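Local coordinates for DNA repair and telomere maintenance protein nbs1 (Schizosaccharomyces pombe, PDB 3HUF) that binds phosphorylated proteins through its FHA and BRCT domains and acts as an adaptor in the MRN complex, which repairs DNA double-strand breaks and maintains telomeres, at residues G13-G21 and V187-S196; M1-I10 and C105-M116. All blocks are in the same frame, centred on the assembly; numbering follows the deposited sequence.

Overall arrangement
Interaction 2 lies within the FHA sandwich. It pairs strands 2-6 and 109-113, two inner strands of the six-stranded antiparallel sheet. Interaction 1 lies at the edge of the same sheet, where the loop 187-196 rests along strand 16-18. Strand 2-6, part of interaction 2, is the sheet neighbour of strand 16-18, and backbone bonds such as R16 N to I4 O tie them together. The chemistry differs. Interaction 2 has regular backbone pairing and an apolar centre of tryptophan, isoleucine and alanine. Interaction 1 relies on a few mixed backbone and side-chain bonds, waters and thin apolar packing, with more exposed residues. D194 of interaction 1 joins them directly by bonding Y112 and R114 of interaction 2.

Interaction 1: residues G13-G21 and V187-S196; sequences GKSRILFPG and VKESVIEDAS
S15 and I17 meet E193, D194 and I192 through alternating polar and apolar touches. S15 OG accepts the backbone N-H of D194 at 2.8 Å. With chi1 at 66°, the hydroxyl lies between the S15 backbone N and carbonyl carbon and comes up to this N-H. E193 extends its chain back along S15. E193 OE1 takes S15 N at 3.1 Å on the anti side, from 25° out of the carboxylate plane. Two residues on, I17 N donates to I192 O at 2.9 Å, nearly straight. The I17 and I192 side chains cross at a slant, CD1 of I17 lying 3.7 Å from CG1 of I192. I17 CD1 also comes within 3.2 Å of E193 O, which takes the S196 hydroxyl within the loop's type II turn.

The loop between helices 178-184 and 198-209 is thus laid on the outermost strand of an FHA sheet. V191 sits over one face of the R16 guanidinium, with V191 CB 3.8 Å from R16 NE. R16 NH2 bonds D32 O and NH1 bonds H35 O. A water links R16 NH2 to S190 O, and a second water accepts I192 N. F19 points toward the loop and inserts its ring beside the V187-S190 turn. F19 CE1 is 3.3 Å from K188 O, while S190 O and I192 CD1 lie at the ring edge. The bent K188 chain brings NZ to L135 O, which it bonds, and to 2.9 Å from P20 O. D194 OD1 forms a salt bridge with R114 NE, and its OD2 hydrogen-bonds Y112 OH.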
loop_
_atom_site.group_PDB
_atom_site.type_symbol
_atom_site.label_atom_id
_atom_site.label_comp_id
_atom_site.label_asym_id
_atom_site.label_seq_id
_atom_site.Cartn_x
_atom_site.Cartn_y
_atom_site.Cartn_z
ATOM N N GLY A 13 -21.326 17.613 -1.165
ATOM C CA GLY A 13 -20.145 17.961 -0.354
ATOM C C GLY A 13 -19.414 16.763 0.239
ATOM O O GLY A 13 -18.552 16.912 1.121
ATOM N N LYS A 14 -19.764 15.572 -0.240
ATOM C CA LYS A 14 -19.174 14.332 0.238
ATOM C C LYS A 14 -18.252 13.704 -0.804
ATOM O O LYS A 14 -18.410 13.945 -2.005
ATOM C CB LYS A 14 -20.289 13.359 0.622
ATOM C CG LYS A 14 -21.062 13.879 1.818
ATOM C CD LYS A 14 -22.162 12.968 2.258
ATOM C CE LYS A 14 -22.440 13.182 3.758
ATOM N NZ LYS A 14 -22.176 14.594 4.255
ATOM N N SER A 15 -17.275 12.933 -0.333
ATOM C CA SER A 15 -16.468 12.077 -1.213
ATOM C C SER A 15 -16.927 10.636 -1.078
ATOM O O SER A 15 -17.739 10.311 -0.212
ATOM C CB SER A 15 -14.976 12.202 -0.923
ATOM O OG SER A 15 -14.667 11.702 0.367
ATOM N N ARG A 16 -16.450 9.767 -1.955
ATOM C CA ARG A 16 -16.872 8.378 -1.875
ATOM C C ARG A 16 -15.824 7.432 -2.419
ATOM O O ARG A 16 -15.294 7.643 -3.497
ATOM C CB ARG A 16 -18.200 8.175 -2.617
ATOM C CG ARG A 16 -18.610 6.714 -2.664
ATOM C CD ARG A 16 -20.046 6.529 -3.004
ATOM N NE ARG A 16 -20.364 5.109 -3.096
ATOM C CZ ARG A 16 -21.526 4.636 -3.530
ATOM N NH1 ARG A 16 -22.490 5.475 -3.902
ATOM N NH2 ARG A 16 -21.724 3.321 -3.583
ATOM N N ILE A 17 -15.542 6.378 -1.663
ATOM C CA ILE A 17 -14.658 5.313 -2.130
ATOM C C ILE A 17 -15.415 4.338 -3.056
ATOM O O ILE A 17 -16.441 3.783 -2.681
ATOM C CB ILE A 17 -14.075 4.536 -0.947
ATOM C CG1 ILE A 17 -13.241 5.464 -0.069
ATOM C CG2 ILE A 17 -13.170 3.447 -1.429
ATOM C CD1 ILE A 17 -12.893 4.801 1.239
ATOM N N LEU A 18 -14.898 4.145 -4.262
ATOM C CA LEU A 18 -15.541 3.283 -5.239
ATOM C C LEU A 18 -14.795 1.959 -5.344
ATOM O O LEU A 18 -13.635 1.913 -5.672
ATOM C CB LEU A 18 -15.580 3.977 -6.624
ATOM C CG LEU A 18 -16.352 5.301 -6.705
ATOM C CD1 LEU A 18 -16.436 5.775 -8.197
ATOM C CD2 LEU A 18 -17.768 5.182 -6.072
ATOM N N PHE A 19 -15.487 0.870 -5.094
ATOM C CA PHE A 19 -14.883 -0.437 -5.205
ATOM C C PHE A 19 -15.111 -0.979 -6.619
ATOM O O PHE A 19 -15.968 -0.476 -7.333
ATOM C CB PHE A 19 -15.507 -1.362 -4.161
ATOM C CG PHE A 19 -15.496 -0.796 -2.782
ATOM C CD1 PHE A 19 -16.688 -0.591 -2.091
ATOM C CD2 PHE A 19 -14.307 -0.474 -2.159
ATOM C CE1 PHE A 19 -16.680 -0.075 -0.792
ATOM C CE2 PHE A 19 -14.287 0.034 -0.876
ATOM C CZ PHE A 19 -15.482 0.246 -0.193
ATOM N N PRO A 20 -14.294 -1.963 -7.045
ATOM C CA PRO A 20 -14.571 -2.759 -8.232
ATOM C C PRO A 20 -16.040 -3.172 -8.343
ATOM O O PRO A 20 -16.621 -3.660 -7.368
ATOM C CB PRO A 20 -13.678 -3.979 -8.024
ATOM C CG PRO A 20 -12.416 -3.350 -7.392
ATOM C CD PRO A 20 -12.992 -2.329 -6.440
ATOM N N GLY A 21 -16.604 -2.981 -9.535
ATOM C CA GLY A 21 -17.995 -3.303 -9.814
ATOM C C GLY A 21 -18.533 -2.163 -10.656
ATOM O O GLY A 21 -17.769 -1.368 -11.213
ATOM N N VAL A 187 -16.469 -3.771 5.032
ATOM C CA VAL A 187 -16.772 -2.514 4.310
ATOM C C VAL A 187 -17.297 -2.498 2.845
ATOM O O VAL A 187 -17.557 -1.405 2.319
ATOM C CB VAL A 187 -15.533 -1.559 4.323
ATOM C CG1 VAL A 187 -15.083 -1.243 5.749
ATOM C CG2 VAL A 187 -14.394 -2.134 3.524
ATOM N N LYS A 188 -17.427 -3.657 2.183
ATOM C CA LYS A 188 -17.706 -3.679 0.715
ATOM C C LYS A 188 -19.058 -3.049 0.358
ATOM O O LYS A 188 -19.175 -2.294 -0.612
ATOM C CB LYS A 188 -17.635 -5.110 0.142
ATOM C CG LYS A 188 -16.807 -5.316 -1.155
ATOM C CD LYS A 188 -17.407 -4.779 -2.459
ATOM C CE LYS A 188 -17.134 -5.800 -3.608
ATOM N NZ LYS A 188 -16.608 -5.306 -4.980
ATOM N N GLU A 189 -20.067 -3.335 1.165
ATOM C CA GLU A 189 -21.403 -2.824 0.906
ATOM C C GLU A 189 -21.601 -1.337 1.308
ATOM O O GLU A 189 -22.655 -0.735 1.043
ATOM C CB GLU A 189 -22.429 -3.732 1.595
ATOM C CG GLU A 189 -22.766 -5.006 0.802
ATOM C CD GLU A 189 -21.819 -6.193 1.039
ATOM O OE1 GLU A 189 -20.591 -5.989 1.197
ATOM O OE2 GLU A 189 -22.311 -7.350 1.049
ATOM N N SER A 190 -20.574 -0.756 1.920
ATOM C CA SER A 190 -20.663 0.554 2.544
ATOM C C SER A 190 -20.450 1.714 1.600
ATOM O O SER A 190 -19.685 1.616 0.636
ATOM C CB SER A 190 -19.621 0.652 3.653
ATOM O OG SER A 190 -20.049 -0.137 4.737
ATOM N N VAL A 191 -21.119 2.818 1.893
ATOM C CA VAL A 191 -20.786 4.067 1.246
ATOM C C VAL A 191 -20.055 4.978 2.232
ATOM O O VAL A 191 -20.604 5.512 3.165
ATOM C CB VAL A 191 -21.953 4.706 0.374
ATOM C CG1 VAL A 191 -23.282 3.938 0.502
ATOM C CG2 VAL A 191 -22.090 6.225 0.569
ATOM N N ILE A 192 -18.753 5.058 2.028
ATOM C CA ILE A 192 -17.863 5.745 2.927
ATOM C C ILE A 192 -16.990 6.701 2.127
ATOM O O ILE A 192 -16.778 6.505 0.944
ATOM C CB ILE A 192 -16.978 4.725 3.702
ATOM C CG1 ILE A 192 -16.192 3.848 2.726
ATOM C CG2 ILE A 192 -17.863 3.887 4.693
ATOM C CD1 ILE A 192 -15.334 2.795 3.397
ATOM N N GLU A 193 -16.478 7.709 2.816
ATOM C CA GLU A 193 -15.735 8.788 2.231
ATOM C C GLU A 193 -14.237 8.495 2.134
ATOM O O GLU A 193 -13.737 7.546 2.735
ATOM C CB GLU A 193 -15.989 10.036 3.074
ATOM C CG GLU A 193 -17.467 10.471 3.070
ATOM C CD GLU A 193 -17.662 11.900 3.525
ATOM O OE1 GLU A 193 -17.303 12.831 2.768
ATOM O OE2 GLU A 193 -18.208 12.102 4.642
ATOM N N ASP A 194 -13.547 9.323 1.363
ATOM C CA ASP A 194 -12.108 9.291 1.168
ATOM C C ASP A 194 -11.352 9.087 2.486
ATOM O O ASP A 194 -11.686 9.683 3.496
ATOM C CB ASP A 194 -11.710 10.642 0.567
ATOM C CG ASP A 194 -10.249 10.727 0.155
ATOM O OD1 ASP A 194 -9.546 9.717 0.119
ATOM O OD2 ASP A 194 -9.809 11.847 -0.146
ATOM N N ALA A 195 -10.335 8.240 2.452
ATOM C CA ALA A 195 -9.436 8.022 3.583
ATOM C C ALA A 195 -10.064 7.313 4.777
ATOM O O ALA A 195 -9.490 7.316 5.856
ATOM C CB ALA A 195 -8.770 9.319 4.015
ATOM N N SER A 196 -11.231 6.702 4.586
ATOM C CA SER A 196 -11.934 6.030 5.692
ATOM C C SER A 196 -11.238 4.830 6.349
ATOM O O SER A 196 -11.472 4.561 7.517
ATOM C CB SER A 196 -13.301 5.557 5.233
ATOM O OG SER A 196 -14.206 6.603 5.320
HETATM O O HOH W 1 -20.315 1.021 -2.057
HETATM O O HOH W 2 -18.132 3.670 -0.528
#

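Interaction 2: residues M1-I10 and C105-M116; sequences MWIIEAEGDI and CPFTINAYWRSM
W2 and W113 cross at about a right angle on one face of the sheet. The six-membered edge of W113 meets the five-membered face of W2 in a T-shaped pair, centroids 4.8 Å apart and planes at 69°. W113 CB sits almost on the normal of the W2 six-membered ring, 4.2 Å from its centroid. Strands 2-6 and 109-113 run antiparallel, side by side, bringing the two ends of the FHA sandwich together. In this fold the chain enters and leaves at neighbouring strands. W2 NE1 bonds C66 O, and F68 makes a second edge-to-face contact, which would restrict rotation of the indole. The edge of W2 also reaches A111 and Y112. Further along this face, I4 CG2 meets A111 CB at 3.6 Å, and I109 CG2 packs on I4 CB.

On the other face I3 sits over the Y112 ring, its CB 4.1 Å from the ring centroid. I3 CD1 reaches on to R114 CB. Y112 CG sits between its backbone N and carbonyl carbon (chi1 48°), which brings the ring over to I3 and E5. E5 CG lies at the ring edge. Backbone bonds in both directions hold the I3-Y112 and E5-N110 pairs. The I4-A111 pair between them is non-hydrogen-bonded.

Beyond the strands, G8 CA lies over the centre of the F107 ring, 3.9 Å from its centroid, and I10 packs on F107 and C105. At the polar edge T108 OG1 donates to N110 OD1 at 2.8 Å. A water accepts E7 N at 2.7 Å and donates to T108 O at 2.7 Å.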
loop_
_atom_site.group_PDB
_atom_site.type_symbol
_atom_site.label_atom_id
_atom_site.label_comp_id
_atom_site.label_asym_id
_atom_site.label_seq_id
_atom_site.Cartn_x
_atom_site.Cartn_y
_atom_site.Cartn_z
ATOM N N MET A 1 -6.889 2.657 -3.796
ATOM C CA MET A 1 -8.341 2.528 -4.090
ATOM C C MET A 1 -8.825 3.790 -4.796
ATOM O O MET A 1 -8.151 4.821 -4.746
ATOM C CB MET A 1 -9.112 2.296 -2.793
ATOM C CG MET A 1 -8.824 0.923 -2.150
ATOM S SD MET A 1 -10.127 0.641 -0.976
ATOM C CE MET A 1 -11.351 1.259 -2.083
ATOM N N TRP A 2 -9.970 3.693 -5.457
ATOM C CA TRP A 2 -10.545 4.814 -6.203
ATOM C C TRP A 2 -11.450 5.609 -5.280
ATOM O O TRP A 2 -12.191 5.035 -4.487
ATOM C CB TRP A 2 -11.367 4.325 -7.413
ATOM C CG TRP A 2 -10.552 4.082 -8.655
ATOM C CD1 TRP A 2 -10.238 2.869 -9.229
ATOM C CD2 TRP A 2 -9.926 5.082 -9.457
ATOM N NE1 TRP A 2 -9.450 3.071 -10.347
ATOM C CE2 TRP A 2 -9.248 4.420 -10.505
ATOM C CE3 TRP A 2 -9.884 6.486 -9.402
ATOM C CZ2 TRP A 2 -8.531 5.118 -11.491
ATOM C CZ3 TRP A 2 -9.167 7.177 -10.395
ATOM C CH2 TRP A 2 -8.512 6.493 -11.415
ATOM N N ILE A 3 -11.369 6.932 -5.401
ATOM C CA ILE A 3 -12.215 7.855 -4.656
ATOM C C ILE A 3 -12.764 8.897 -5.616
ATOM O O ILE A 3 -12.065 9.281 -6.551
ATOM C CB ILE A 3 -11.417 8.588 -3.580
ATOM C CG1 ILE A 3 -10.743 7.591 -2.625
ATOM C CG2 ILE A 3 -12.310 9.575 -2.828
ATOM C CD1 ILE A 3 -9.244 7.581 -2.852
ATOM N N ILE A 4 -14.021 9.317 -5.420
ATOM C CA ILE A 4 -14.557 10.493 -6.130
ATOM C C ILE A 4 -15.012 11.610 -5.182
ATOM O O ILE A 4 -15.484 11.363 -4.087
ATOM C CB ILE A 4 -15.723 10.148 -7.110
ATOM C CG1 ILE A 4 -16.895 9.503 -6.368
ATOM C CG2 ILE A 4 -15.216 9.255 -8.233
ATOM C CD1 ILE A 4 -18.183 9.431 -7.166
ATOM N N GLU A 5 -14.839 12.839 -5.629
ATOM C CA GLU A 5 -15.395 13.994 -4.964
ATOM C C GLU A 5 -15.628 15.044 -6.038
ATOM O O GLU A 5 -15.205 14.857 -7.180
ATOM C CB GLU A 5 -14.464 14.517 -3.854
ATOM C CG GLU A 5 -13.065 14.851 -4.312
ATOM C CD GLU A 5 -12.207 15.437 -3.193
ATOM O OE1 GLU A 5 -12.659 15.440 -2.022
ATOM O OE2 GLU A 5 -11.083 15.903 -3.486
ATOM N N ALA A 6 -16.306 16.136 -5.685
ATOM C CA ALA A 6 -16.587 17.198 -6.649
ATOM C C ALA A 6 -16.608 18.545 -5.966
ATOM O O ALA A 6 -16.707 18.627 -4.738
ATOM C CB ALA A 6 -17.901 16.958 -7.328
ATOM N N GLU A 7 -16.500 19.594 -6.776
ATOM C CA GLU A 7 -16.665 20.966 -6.317
ATOM C C GLU A 7 -18.135 21.289 -6.506
ATOM O O GLU A 7 -18.869 20.522 -7.142
ATOM C CB GLU A 7 -15.794 21.925 -7.138
ATOM C CG GLU A 7 -15.289 23.134 -6.366
ATOM C CD GLU A 7 -13.807 23.028 -6.013
ATOM O OE1 GLU A 7 -12.990 22.932 -6.959
ATOM O OE2 GLU A 7 -13.469 23.057 -4.800
ATOM N N GLY A 8 -18.571 22.425 -5.979
ATOM C CA GLY A 8 -19.994 22.700 -5.888
ATOM C C GLY A 8 -20.569 21.649 -4.950
ATOM O O GLY A 8 -19.829 20.900 -4.269
ATOM N N ASP A 9 -21.886 21.551 -4.928
ATOM C CA ASP A 9 -22.527 20.644 -3.993
ATOM C C ASP A 9 -23.127 19.460 -4.752
ATOM O O ASP A 9 -24.088 18.838 -4.295
ATOM C CB ASP A 9 -23.610 21.413 -3.228
ATOM C CG ASP A 9 -23.640 21.071 -1.754
ATOM O OD1 ASP A 9 -24.749 21.124 -1.179
ATOM O OD2 ASP A 9 -22.568 20.753 -1.167
ATOM N N ILE A 10 -22.550 19.144 -5.911
ATOM C CA ILE A 10 -23.169 18.172 -6.811
ATOM C C ILE A 10 -23.107 16.734 -6.251
ATOM O O ILE A 10 -23.950 15.907 -6.574
ATOM C CB ILE A 10 -22.660 18.309 -8.270
ATOM C CG1 ILE A 10 -21.177 17.961 -8.386
ATOM C CG2 ILE A 10 -22.888 19.750 -8.791
ATOM C CD1 ILE A 10 -20.765 17.405 -9.747
ATOM N N CYS A 105 -22.636 20.172 -16.889
ATOM C CA CYS A 105 -22.497 20.583 -15.504
ATOM C C CYS A 105 -21.161 21.280 -15.311
ATOM O O CYS A 105 -20.127 20.720 -15.649
ATOM C CB CYS A 105 -22.653 19.410 -14.549
ATOM S SG CYS A 105 -22.392 19.887 -12.847
ATOM N N PRO A 106 -21.184 22.531 -14.806
ATOM C CA PRO A 106 -19.938 23.297 -14.662
ATOM C C PRO A 106 -18.973 22.735 -13.601
ATOM O O PRO A 106 -17.809 23.133 -13.565
ATOM C CB PRO A 106 -20.417 24.718 -14.312
ATOM C CG PRO A 106 -21.789 24.558 -13.786
ATOM C CD PRO A 106 -22.369 23.298 -14.378
ATOM N N PHE A 107 -19.439 21.793 -12.783
ATOM C CA PHE A 107 -18.579 21.132 -11.798
ATOM C C PHE A 107 -18.287 19.687 -12.182
ATOM O O PHE A 107 -19.199 18.916 -12.463
ATOM C CB PHE A 107 -19.224 21.188 -10.413
ATOM C CG PHE A 107 -19.602 22.578 -9.984
ATOM C CD1 PHE A 107 -20.923 23.004 -10.053
ATOM C CD2 PHE A 107 -18.632 23.471 -9.538
ATOM C CE1 PHE A 107 -21.271 24.294 -9.674
ATOM C CE2 PHE A 107 -18.968 24.759 -9.161
ATOM C CZ PHE A 107 -20.289 25.170 -9.225
ATOM N N THR A 108 -17.013 19.313 -12.189
ATOM C CA THR A 108 -16.625 17.953 -12.575
ATOM C C THR A 108 -16.561 17.001 -11.382
ATOM O O THR A 108 -16.265 17.412 -10.248
ATOM C CB THR A 108 -15.284 17.934 -13.318
ATOM O OG1 THR A 108 -14.270 18.575 -12.522
ATOM C CG2 THR A 108 -15.418 18.668 -14.656
ATOM N N ILE A 109 -16.868 15.735 -11.639
ATOM C CA ILE A 109 -16.605 14.683 -10.683
ATOM C C ILE A 109 -15.136 14.332 -10.806
ATOM O O ILE A 109 -14.679 13.915 -11.874
ATOM C CB ILE A 109 -17.434 13.438 -10.988
ATOM C CG1 ILE A 109 -18.916 13.730 -10.758
ATOM C CG2 ILE A 109 -16.979 12.241 -10.127
ATOM C CD1 ILE A 109 -19.767 12.673 -11.392
ATOM N N ASN A 110 -14.398 14.511 -9.719
ATOM C CA ASN A 110 -12.970 14.252 -9.713
ATOM C C ASN A 110 -12.644 12.906 -9.061
ATOM O O ASN A 110 -12.784 12.742 -7.828
ATOM C CB ASN A 110 -12.240 15.408 -9.030
ATOM C CG ASN A 110 -12.681 16.766 -9.574
ATOM O OD1 ASN A 110 -12.723 16.976 -10.791
ATOM N ND2 ASN A 110 -13.009 17.693 -8.677
ATOM N N ALA A 111 -12.224 11.953 -9.899
ATOM C CA ALA A 111 -11.810 10.623 -9.455
ATOM C C ALA A 111 -10.288 10.570 -9.366
ATOM O O ALA A 111 -9.582 11.049 -10.258
ATOM C CB ALA A 111 -12.346 9.523 -10.404
ATOM N N TYR A 112 -9.789 10.047 -8.254
ATOM C CA TYR A 112 -8.363 9.918 -8.039
ATOM C C TYR A 112 -8.072 8.614 -7.322
ATOM O O TYR A 112 -8.875 8.113 -6.544
ATOM C CB TYR A 112 -7.750 11.091 -7.275
ATOM C CG TYR A 112 -8.493 11.485 -6.020
ATOM C CD1 TYR A 112 -8.072 11.023 -4.757
ATOM C CD2 TYR A 112 -9.624 12.301 -6.084
ATOM C CE1 TYR A 112 -8.760 11.371 -3.584
ATOM C CE2 TYR A 112 -10.329 12.640 -4.919
ATOM C CZ TYR A 112 -9.880 12.183 -3.671
ATOM O OH TYR A 112 -10.565 12.534 -2.523
ATOM N N TRP A 113 -6.906 8.071 -7.625
ATOM C CA TRP A 113 -6.480 6.818 -7.050
ATOM C C TRP A 113 -5.613 7.131 -5.840
ATOM O O TRP A 113 -4.689 7.940 -5.941
ATOM C CB TRP A 113 -5.688 6.041 -8.115
ATOM C CG TRP A 113 -5.071 4.763 -7.632
ATOM C CD1 TRP A 113 -3.762 4.555 -7.287
ATOM C CD2 TRP A 113 -5.737 3.505 -7.475
ATOM N NE1 TRP A 113 -3.581 3.246 -6.904
ATOM C CE2 TRP A 113 -4.770 2.573 -7.029
ATOM C CE3 TRP A 113 -7.054 3.074 -7.676
ATOM C CZ2 TRP A 113 -5.080 1.230 -6.782
ATOM C CZ3 TRP A 113 -7.373 1.731 -7.409
ATOM C CH2 TRP A 113 -6.384 0.824 -6.970
ATOM N N ARG A 114 -5.930 6.520 -4.705
ATOM C CA ARG A 114 -5.056 6.554 -3.547
ATOM C C ARG A 114 -4.277 5.237 -3.523
ATOM O O ARG A 114 -4.883 4.175 -3.630
ATOM C CB ARG A 114 -5.887 6.691 -2.259
ATOM C CG ARG A 114 -5.074 6.930 -0.974
ATOM C CD ARG A 114 -5.961 7.399 0.252
ATOM N NE ARG A 114 -6.549 8.744 0.131
ATOM C CZ ARG A 114 -5.869 9.886 0.252
ATOM N NH1 ARG A 114 -4.550 9.865 0.474
ATOM N NH2 ARG A 114 -6.497 11.057 0.129
ATOM N N SER A 115 -2.953 5.318 -3.380
ATOM C CA SER A 115 -2.079 4.140 -3.294
ATOM C C SER A 115 -2.406 3.267 -2.109
ATOM O O SER A 115 -2.530 3.749 -0.985
ATOM C CB SER A 115 -0.616 4.562 -3.164
ATOM O OG SER A 115 -0.156 5.116 -4.373
ATOM N N MET A 116 -2.539 1.974 -2.362
ATOM C CA MET A 116 -2.763 1.009 -1.302
ATOM C C MET A 116 -2.558 -0.358 -1.908
ATOM O O MET A 116 -3.368 -0.807 -2.733
ATOM C CB MET A 116 -4.167 1.125 -0.717
ATOM C CG MET A 116 -4.324 0.400 0.603
ATOM S SD MET A 116 -5.979 0.556 1.309
ATOM C CE MET A 116 -5.610 -0.167 2.913
HETATM O O HOH W 3 -5.899 0.053 -3.431
HETATM O O HOH W 4 -15.481 19.770 -9.280
#